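Local coordinates for protein leucine aminopeptidase 1 (Caenorhabditis elegans, PDB 2HC9) that releases N-terminal amino acids, preferably leucine, from peptides as a zinc-dependent aminopeptidase of the M17 family and probably serves as a digestive enzyme, at residues Asp119-Val124 / Thr164-Ser169; Tyr221-Ala226 / Arg338-Asp343. The protein carries 1 engineered substitution. One frame throughout, in Å; residues are numbered along the deposited sequence.

Interaction 1: Asp119-Val124 / Thr164-Ser169; sequences DVLSHV and TDLSES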
loop_
_atom_site.group_PDB
_atom_site.type_symbol
_atom_site.label_atom_id
_atom_site.label_comp_id
_atom_site.label_asym_id
_atom_site.label_seq_id
_atom_site.Cartn_x
_atom_site.Cartn_y
_atom_site.Cartn_z
ATOM N N ASP A 119 -38.840 10.014 26.873
ATOM C CA ASP A 119 -37.413 10.335 26.759
ATOM C C ASP A 119 -36.580 9.863 27.934
ATOM O O ASP A 119 -35.359 9.811 27.821
ATOM C CB ASP A 119 -37.202 11.837 26.627
ATOM C CG ASP A 119 -37.628 12.380 25.247
ATOM O OD1 ASP A 119 -37.907 11.571 24.334
ATOM O OD2 ASP A 119 -37.700 13.612 25.099
ATOM N N VAL A 120 -37.218 9.586 29.075
ATOM C CA VAL A 120 -36.475 9.423 30.328
ATOM C C VAL A 120 -35.402 8.332 30.232
ATOM O O VAL A 120 -34.251 8.560 30.621
ATOM C CB VAL A 120 -37.406 9.131 31.525
ATOM C CG1 VAL A 120 -36.562 8.738 32.761
ATOM C CG2 VAL A 120 -38.282 10.369 31.812
ATOM N N LEU A 121 -35.769 7.150 29.732
ATOM C CA LEU A 121 -34.830 6.026 29.765
ATOM C C LEU A 121 -33.553 6.317 28.950
ATOM O O LEU A 121 -32.441 6.105 29.422
ATOM C CB LEU A 121 -35.519 4.755 29.254
ATOM C CG LEU A 121 -34.724 3.453 29.361
ATOM C CD1 LEU A 121 -35.702 2.305 29.542
ATOM C CD2 LEU A 121 -33.809 3.199 28.107
ATOM N N SER A 122 -33.724 6.787 27.713
ATOM C CA SER A 122 -32.569 7.074 26.848
ATOM C C SER A 122 -31.718 8.198 27.417
ATOM O O SER A 122 -30.479 8.167 27.310
ATOM C CB SER A 122 -33.036 7.445 25.433
ATOM O OG SER A 122 -33.800 8.632 25.486
ATOM N N HIS A 123 -32.380 9.201 28.020
ATOM C CA HIS A 123 -31.657 10.351 28.569
ATOM C C HIS A 123 -30.842 9.944 29.784
ATOM O O HIS A 123 -29.671 10.321 29.914
ATOM C CB HIS A 123 -32.641 11.470 28.938
ATOM C CG HIS A 123 -33.174 12.207 27.743
ATOM N ND1 HIS A 123 -33.704 13.481 27.820
ATOM C CD2 HIS A 123 -33.209 11.867 26.430
ATOM C CE1 HIS A 123 -34.086 13.874 26.615
ATOM N NE2 HIS A 123 -33.796 12.916 25.753
ATOM N N VAL A 124 -31.461 9.179 30.683
ATOM C CA VAL A 124 -30.726 8.642 31.839
ATOM C C VAL A 124 -29.502 7.810 31.376
ATOM O O VAL A 124 -28.390 8.008 31.866
ATOM C CB VAL A 124 -31.654 7.830 32.767
ATOM C CG1 VAL A 124 -30.832 7.038 33.816
ATOM C CG2 VAL A 124 -32.648 8.770 33.443
ATOM N N THR A 164 -31.725 3.165 37.841
ATOM C CA THR A 164 -30.454 3.020 38.546
ATOM C C THR A 164 -29.739 1.723 38.135
ATOM O O THR A 164 -28.521 1.712 37.928
ATOM C CB THR A 164 -30.711 3.045 40.078
ATOM O OG1 THR A 164 -31.345 4.289 40.404
ATOM C CG2 THR A 164 -29.420 2.906 40.873
ATOM N N ASP A 165 -30.503 0.630 38.046
ATOM C CA ASP A 165 -29.957 -0.653 37.601
ATOM C C ASP A 165 -29.515 -0.585 36.142
ATOM O O ASP A 165 -28.491 -1.176 35.770
ATOM C CB ASP A 165 -31.000 -1.743 37.753
ATOM C CG ASP A 165 -31.181 -2.191 39.204
ATOM O OD1 ASP A 165 -30.252 -2.010 40.015
ATOM O OD2 ASP A 165 -32.249 -2.738 39.512
ATOM N N LEU A 166 -30.288 0.111 35.319
ATOM C CA LEU A 166 -29.894 0.272 33.919
ATOM C C LEU A 166 -28.603 1.092 33.809
ATOM O O LEU A 166 -27.688 0.724 33.059
ATOM C CB LEU A 166 -31.006 0.952 33.117
ATOM C CG LEU A 166 -30.631 1.247 31.651
ATOM C CD1 LEU A 166 -30.381 -0.071 30.893
ATOM C CD2 LEU A 166 -31.741 2.076 31.000
ATOM N N SER A 167 -28.523 2.185 34.565
ATOM C CA SER A 167 -27.288 2.966 34.628
ATOM C C SER A 167 -26.094 2.095 34.989
ATOM O O SER A 167 -25.025 2.230 34.399
ATOM C CB SER A 167 -27.407 4.118 35.633
ATOM O OG SER A 167 -28.392 5.053 35.225
ATOM N N GLU A 168 -26.269 1.222 35.975
ATOM C CA GLU A 168 -25.194 0.306 36.368
ATOM C C GLU A 168 -24.866 -0.658 35.234
ATOM O O GLU A 168 -23.701 -0.909 34.951
ATOM C CB GLU A 168 -25.570 -0.450 37.656
ATOM C CG GLU A 168 -24.596 -1.590 38.044
ATOM C CD GLU A 168 -23.216 -1.114 38.547
ATOM O OE1 GLU A 168 -22.874 0.080 38.481
ATOM O OE2 GLU A 168 -22.437 -1.971 39.008
ATOM N N SER A 169 -25.888 -1.188 34.567
ATOM C CA SER A 169 -25.637 -2.176 33.502
ATOM C C SER A 169 -24.869 -1.505 32.353
ATOM O O SER A 169 -23.937 -2.101 31.788
ATOM C CB SER A 169 -26.956 -2.760 33.003
ATOM O OG SER A 169 -27.386 -3.827 33.839
#
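Leu-121 and Val-124, about one helical turn apart, reach across to Leu-166 and Ser-167, so that one face of the helix 120-128 meets one side of the longer helix 157-178. The segment 119-124 opens with Asp-119, whose carbonyl O accepts a bond from His-123 N at 3.0 Å. Its carboxylate turns away from the contact to form a salt bridge with Lys-25. Leu-121 comes next. With its CG anti to the backbone N (chi1 -174°), the branched end leans toward the other helix, and its CG lies 3.7 Å from CD2 of Leu-166. That same methyl is equally near CD2 of Leu-121, so a single branch of Leu-166 sits against the fork of the other leucine, the two side chains crossing at about a right angle. Leucine suits both places, since its flexible, branched end can fill a buried seam without needing a polar partner. His-123 faces the other way: Asp-119 CB lies 3.6 Å above one face of its ring, toward the rim, and its NE2 bonds to Thr-88 O. Val-124 points toward the second helix, and its CG1 rests 3.4 Å from OG of Ser-167. CG1 is a methyl carbon, so this is a van der Waals contact; the hydroxyl hydrogen-bonds to Leu-163 O, one turn back in its own helix. The small serine, its polar atom satisfied there, lets the helices come close: the CA atoms of Val-124 and Ser-167 are 7.2 Å apart. Val-124 and Ser-167 both also touch Val-6 of the strand 3-8, at the edge of the N-terminal sheet, whereas Leu-121 and Leu-166 meet the helix 473-480, which places the pair between that sheet and the C-terminal helix.

Interaction 2: Tyr221-Ala226 / Arg338-Asp343; sequences YHVGKA and RLILAD. With BCT (bicarbonate ion), chain D.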
loop_
_atom_site.group_PDB
_atom_site.type_symbol
_atom_site.label_atom_id
_atom_site.label_comp_id
_atom_site.label_asym_id
_atom_site.label_seq_id
_atom_site.Cartn_x
_atom_site.Cartn_y
_atom_site.Cartn_z
ATOM N N TYR A 221 -13.705 -23.465 20.396
ATOM C CA TYR A 221 -12.417 -24.059 20.749
ATOM C C TYR A 221 -11.313 -23.642 19.784
ATOM O O TYR A 221 -10.240 -23.202 20.207
ATOM C CB TYR A 221 -12.486 -25.591 20.784
ATOM C CG TYR A 221 -11.146 -26.188 21.143
ATOM C CD1 TYR A 221 -10.268 -26.658 20.145
ATOM C CD2 TYR A 221 -10.723 -26.247 22.475
ATOM C CE1 TYR A 221 -9.021 -27.220 20.481
ATOM C CE2 TYR A 221 -9.489 -26.794 22.809
ATOM C CZ TYR A 221 -8.639 -27.268 21.806
ATOM O OH TYR A 221 -7.405 -27.801 22.133
ATOM N N HIS A 222 -11.548 -23.840 18.487
ATOM C CA HIS A 222 -10.455 -23.614 17.550
ATOM C C HIS A 222 -10.050 -22.146 17.429
ATOM O O HIS A 222 -8.872 -21.834 17.291
ATOM C CB HIS A 222 -10.704 -24.332 16.207
ATOM C CG HIS A 222 -10.640 -25.827 16.348
ATOM N ND1 HIS A 222 -9.464 -26.501 16.616
ATOM C CD2 HIS A 222 -11.617 -26.768 16.322
ATOM C CE1 HIS A 222 -9.718 -27.798 16.720
ATOM N NE2 HIS A 222 -11.021 -27.986 16.560
ATOM N N VAL A 223 -11.017 -21.241 17.553
ATOM C CA VAL A 223 -10.681 -19.816 17.598
ATOM C C VAL A 223 -9.805 -19.490 18.809
ATOM O O VAL A 223 -8.798 -18.774 18.685
ATOM C CB VAL A 223 -11.963 -18.919 17.567
ATOM C CG1 VAL A 223 -11.641 -17.473 17.915
ATOM C CG2 VAL A 223 -12.628 -19.012 16.164
ATOM N N GLY A 224 -10.208 -19.981 19.981
ATOM C CA GLY A 224 -9.567 -19.552 21.240
ATOM C C GLY A 224 -8.350 -20.353 21.698
ATOM O O GLY A 224 -7.736 -20.013 22.724
ATOM N N LYS A 225 -8.015 -21.424 20.971
ATOM C CA LYS A 225 -6.983 -22.395 21.424
ATOM C C LYS A 225 -5.574 -21.791 21.486
ATOM O O LYS A 225 -4.720 -22.299 22.207
ATOM C CB LYS A 225 -6.948 -23.653 20.538
ATOM C CG LYS A 225 -6.614 -23.396 19.043
ATOM C CD LYS A 225 -6.746 -24.691 18.198
ATOM C CE LYS A 225 -6.782 -24.356 16.702
ATOM N NZ LYS A 225 -6.763 -25.587 15.868
ATOM N N ALA A 226 -5.333 -20.721 20.724
ATOM C CA ALA A 226 -4.021 -20.065 20.765
ATOM C C ALA A 226 -4.039 -18.815 21.664
ATOM O O ALA A 226 -3.134 -17.988 21.617
ATOM C CB ALA A 226 -3.557 -19.720 19.345
ATOM N N ARG A 338 -17.854 -14.799 14.027
ATOM C CA ARG A 338 -18.961 -15.519 13.426
ATOM C C ARG A 338 -18.837 -17.037 13.660
ATOM O O ARG A 338 -19.855 -17.725 13.789
ATOM C CB ARG A 338 -19.080 -15.181 11.930
ATOM C CG ARG A 338 -17.860 -15.656 11.084
ATOM C CD ARG A 338 -17.864 -14.966 9.692
ATOM N NE ARG A 338 -17.417 -13.575 9.809
ATOM C CZ ARG A 338 -17.195 -12.782 8.758
ATOM N NH1 ARG A 338 -17.359 -13.266 7.515
ATOM N NH2 ARG A 338 -16.779 -11.532 8.949
ATOM N N LEU A 339 -17.605 -17.542 13.762
ATOM C CA LEU A 339 -17.367 -18.973 14.068
ATOM C C LEU A 339 -17.858 -19.268 15.487
ATOM O O LEU A 339 -18.588 -20.224 15.721
ATOM C CB LEU A 339 -15.866 -19.305 13.987
ATOM C CG LEU A 339 -15.255 -19.220 12.556
ATOM C CD1 LEU A 339 -13.749 -19.460 12.606
ATOM C CD2 LEU A 339 -15.929 -20.232 11.612
ATOM N N ILE A 340 -17.448 -18.440 16.443
ATOM C CA ILE A 340 -17.820 -18.742 17.822
ATOM C C ILE A 340 -19.328 -18.587 18.033
ATOM O O ILE A 340 -19.939 -19.367 18.788
ATOM C CB ILE A 340 -16.964 -17.978 18.865
ATOM C CG1 ILE A 340 -17.351 -16.486 18.937
ATOM C CG2 ILE A 340 -15.446 -18.149 18.548
ATOM C CD1 ILE A 340 -16.581 -15.673 20.036
ATOM N N LEU A 341 -19.925 -17.581 17.376
ATOM C CA LEU A 341 -21.356 -17.360 17.475
ATOM C C LEU A 341 -22.162 -18.451 16.785
ATOM O O LEU A 341 -23.256 -18.735 17.222
ATOM C CB LEU A 341 -21.762 -15.988 16.925
ATOM C CG LEU A 341 -21.259 -14.779 17.737
ATOM C CD1 LEU A 341 -21.353 -13.522 16.882
ATOM C CD2 LEU A 341 -22.058 -14.595 19.056
ATOM N N ALA A 342 -21.633 -19.048 15.710
ATOM C CA ALA A 342 -22.317 -20.190 15.075
ATOM C C ALA A 342 -22.539 -21.316 16.112
ATOM O O ALA A 342 -23.603 -21.967 16.147
ATOM C CB ALA A 342 -21.461 -20.735 13.882
ATOM N N ASP A 343 -21.542 -21.553 16.964
ATOM C CA ASP A 343 -21.727 -22.548 18.031
ATOM C C ASP A 343 -22.732 -22.069 19.093
ATOM O O ASP A 343 -23.569 -22.846 19.567
ATOM C CB ASP A 343 -20.393 -22.840 18.711
ATOM C CG ASP A 343 -19.464 -23.712 17.865
ATOM O OD1 ASP A 343 -19.872 -24.201 16.776
ATOM O OD2 ASP A 343 -18.313 -23.898 18.319
HETATM C C BCT D . -16.031 -11.721 12.674
HETATM O O1 BCT D . -15.456 -11.580 13.759
HETATM O O2 BCT D . -16.208 -10.764 11.892
HETATM O O3 BCT D . -16.427 -12.916 12.325
#
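Val-223 packs against both Leu-339 and Ile-340, and these apolar meetings make up the direct contact between the helices 218-224 and 337-350. The CG2 methyl of Ile-340 lies 3.7 Å from CB of Val-223 and is close to both of its methyls, the side chains crossing at about a right angle. On the neighbouring flank, Val-223 CG2 is 3.8 Å from CD1 of Leu-339. Beta-branched valine and isoleucine suit this place because they present methyls close to the backbone, allowing the CA atoms of Val-223 and Ile-340 to approach to 7.2 Å. Val-305 of the strand 297-307 touches both residues from the central sheet, so the two helices are packed together over the sheet of the M17 catalytic domain, beside its zinc site. Polar contacts with the bicarbonate occupy the start of the helix 337-350. Arg-338 grips the anion three times: its backbone N reaches O3 at 2.9 Å, its NE reaches the same O3 at 2.8 Å, and its NH2 meets O2 at 3.1 Å, at the edge of the guanidinium. With CG between the backbone N and the carbonyl carbon (chi1 65°) and a further bend at chi3 (76°), the chain curls back so that NE and the backbone N share one oxygen. Gly-337 N also binds the ion, and the helix N-terminus probably adds electrostatic attraction. Arg-338 is a predicted active-site residue; in related M17 enzymes a bicarbonate held by the equivalent arginine is thought to act as general base. Among the remaining polar contacts, Asp-343 OD2 accepts a bond from Ile-220 N, tying the second helix to the first. Within the segment 221-226, Lys-225 NZ donates to His-222 ND1 at 2.9 Å, tilted about 20° from the ring plane, while CD1 of Tyr-221 lies over the centre of the imidazole.

In the fold
Interactions 1 and 2 follow one another along the chain and lie on opposite sides of its centre, with centres 33 Å apart and nearest atoms about 18 Å apart, so neither touches the other. Interaction 1 lies away from the annotated sites, where helices meet beside the N-terminal sheet. Interaction 2 borders the catalytic centre: the side chain of Ile-340 is about 7 Å from a bound zinc ion and about 4 Å from that of Lys-252, a zinc ligand, while Val-223 comes about 4 Å from the side chain of Glu-336, which binds both zinc ions. Val-223 and Ile-340 thus pack beside metal-binding residues.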